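PDB 7PBG: FAD-binding oxidoreductase from Gulosibacter chungangensis, which oxidises 4-ethylphenol and related 4-alkylphenols with a covalently bound FAD, dehydrogenating the side chain to give products such as 4-vinylphenol. Local coordinates for residues D66-V69 against I70-A74. Residues are numbered along the deposited sequence; the frame is centred on the assembly and turned at random.
Sequences DVQV and IVRIA
I70 N donates to D66 O at 2.9 Å, nearly straight at 168°. I70 CD1 lies 3.4 Å from the same D66 O. The i+4 to i pattern repeats from V71 N to V67 O, R72 N to Q68 O, I73 N to V69 O and, further on, A74 N to I70 O, as in an alpha-helix (64-77), here in the FAD-binding domain of this PCMH-type flavoprotein. Q68 and the exposed R72 run alongside each other. Q68 CB sits 3.7 Å above one face of the R72 guanidinium, displaced from the centre of the group, while the amide and guanidinium planes are 54° apart. Q68 NE2 and R72 NH2 approach to 3.2 Å, but both are donors, so no bond joins them; NE2 instead donates to the backbone oxygen of G189. V67, Q68 and V71 touch V185 of strand 179-186, V71 also reaching L81 of strand 81-84, and the V67 side chain is about 8 Å from the bound FAD. Toward helix 12-26, V69 meets I26 and I73 meets F22. A chi1 of 60° puts V69 CG1 between the backbone N and C and turns CG2 anti to N, from where V69 CG2 reaches I73 CD1 at 3.9 Å.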
ATOM      1  N   ASP A  66      11.390   6.215  26.792  1.00 20.46           N
ATOM      2  CA  ASP A  66      10.310   6.515  27.777  1.00 20.65           C
ATOM      3  C   ASP A  66       9.098   5.651  27.402  1.00 19.76           C
ATOM      4  O   ASP A  66       8.508   5.009  28.257  1.00 19.88           O
ATOM      5  CB  ASP A  66       9.896   7.977  27.796  1.00 21.19           C
ATOM      6  CG  ASP A  66      10.849   8.896  28.547  1.00 23.12           C
ATOM      7  OD1 ASP A  66      11.879   8.411  29.062  1.00 23.86           O
ATOM      8  OD2 ASP A  66      10.531  10.088  28.630  1.00 23.32           O
ATOM      9  N   VAL A  67       8.686   5.689  26.149  1.00 18.36           N
ATOM     10  CA  VAL A  67       7.553   4.822  25.690  1.00 19.88           C
ATOM     11  C   VAL A  67       7.812   3.358  26.073  1.00 21.62           C
ATOM     12  O   VAL A  67       6.885   2.677  26.607  1.00 21.38           O
ATOM     13  CB  VAL A  67       7.261   5.005  24.188  1.00 19.17           C
ATOM     14  CG1 VAL A  67       6.148   4.065  23.752  1.00 19.75           C
ATOM     15  CG2 VAL A  67       6.866   6.417  23.895  1.00 18.36           C
ATOM     16  N   GLN A  68       9.009   2.828  25.823  1.00 19.74           N
ATOM     17  CA  GLN A  68       9.302   1.407  26.150  1.00 20.28           C
ATOM     18  C   GLN A  68       9.083   1.148  27.646  1.00 21.72           C
ATOM     19  O   GLN A  68       8.515   0.118  27.990  1.00 20.61           O
ATOM     20  CB  GLN A  68      10.727   1.014  25.796  1.00 22.13           C
ATOM     21  CG  GLN A  68      11.041   1.226  24.330  1.00 24.67           C
ATOM     22  CD  GLN A  68      12.476   0.856  24.069  1.00 26.27           C
ATOM     23  OE1 GLN A  68      13.340   1.735  24.039  1.00 28.08           O
ATOM     24  NE2 GLN A  68      12.740  -0.447  23.981  1.00 27.92           N
ATOM     25  N   VAL A  69       9.622   2.005  28.499  1.00 21.14           N
ATOM     26  CA  VAL A  69       9.570   1.771  29.966  1.00 23.80           C
ATOM     27  C   VAL A  69       8.127   1.899  30.414  1.00 21.63           C
ATOM     28  O   VAL A  69       7.714   1.093  31.269  1.00 24.04           O
ATOM     29  CB  VAL A  69      10.524   2.662  30.792  1.00 28.12           C
ATOM     30  CG1 VAL A  69      10.274   4.124  30.638  1.00 34.76           C
ATOM     31  CG2 VAL A  69      10.494   2.296  32.280  1.00 31.91           C
ATOM     32  N   ILE A  70       7.358   2.846  29.872  1.00 20.40           N
ATOM     33  CA  ILE A  70       5.899   2.970  30.216  1.00 20.75           C
ATOM     34  C   ILE A  70       5.157   1.678  29.835  1.00 21.80           C
ATOM     35  O   ILE A  70       4.312   1.165  30.619  1.00 21.99           O
ATOM     36  CB  ILE A  70       5.268   4.198  29.539  1.00 20.21           C
ATOM     37  CG1 ILE A  70       5.819   5.502  30.133  1.00 20.58           C
ATOM     38  CG2 ILE A  70       3.744   4.163  29.578  1.00 22.27           C
ATOM     39  CD1 ILE A  70       5.732   6.680  29.174  1.00 20.81           C
ATOM     40  N   VAL A  71       5.440   1.145  28.659  1.00 22.29           N
ATOM     41  CA  VAL A  71       4.746  -0.085  28.185  1.00 21.50           C
ATOM     42  C   VAL A  71       5.093  -1.268  29.112  1.00 22.74           C
ATOM     43  O   VAL A  71       4.195  -2.094  29.397  1.00 22.70           O
ATOM     44  CB  VAL A  71       5.133  -0.355  26.728  1.00 23.92           C
ATOM     45  CG1 VAL A  71       4.680  -1.753  26.325  1.00 26.70           C
ATOM     46  CG2 VAL A  71       4.505   0.686  25.813  1.00 22.52           C
ATOM     47  N   ARG A  72       6.354  -1.374  29.523  1.00 23.72           N
ATOM     48  CA  ARG A  72       6.805  -2.487  30.395  1.00 24.63           C
ATOM     49  C   ARG A  72       6.049  -2.395  31.712  1.00 24.19           C
ATOM     50  O   ARG A  72       5.540  -3.433  32.175  1.00 24.31           O
ATOM     51  CB  ARG A  72       8.311  -2.453  30.604  1.00 26.92           C
ATOM     52  CG  ARG A  72       9.078  -2.838  29.350  1.00 29.96           C
ATOM     53  CD  ARG A  72      10.549  -2.538  29.519  1.00 32.79           C
ATOM     54  NE  ARG A  72      11.241  -2.725  28.256  1.00 37.07           N
ATOM     55  CZ  ARG A  72      12.239  -1.971  27.814  1.00 35.05           C
ATOM     56  NH1 ARG A  72      12.653  -0.916  28.493  1.00 35.25           N
ATOM     57  NH2 ARG A  72      12.783  -2.253  26.649  1.00 42.31           N
ATOM     58  N   ILE A  73       6.023  -1.202  32.302  1.00 22.17           N
ATOM     59  CA  ILE A  73       5.288  -0.965  33.575  1.00 22.06           C
ATOM     60  C   ILE A  73       3.820  -1.325  33.353  1.00 22.11           C
ATOM     61  O   ILE A  73       3.205  -1.944  34.242  1.00 23.53           O
ATOM     62  CB  ILE A  73       5.485   0.469  34.096  1.00 22.18           C
ATOM     63  CG1 ILE A  73       6.936   0.699  34.508  1.00 24.73           C
ATOM     64  CG2 ILE A  73       4.521   0.773  35.234  1.00 22.76           C
ATOM     65  CD1 ILE A  73       7.330   2.153  34.585  1.00 26.26           C
ATOM     66  N   ALA A  74       3.209  -0.881  32.261  1.00 20.58           N
ATOM     67  CA  ALA A  74       1.780  -1.166  31.987  1.00 21.69           C
ATOM     68  C   ALA A  74       1.521  -2.671  31.969  1.00 22.80           C
ATOM     69  O   ALA A  74       0.511  -3.125  32.521  1.00 22.92           O
ATOM     70  CB  ALA A  74       1.345  -0.512  30.689  1.00 22.23           C
TER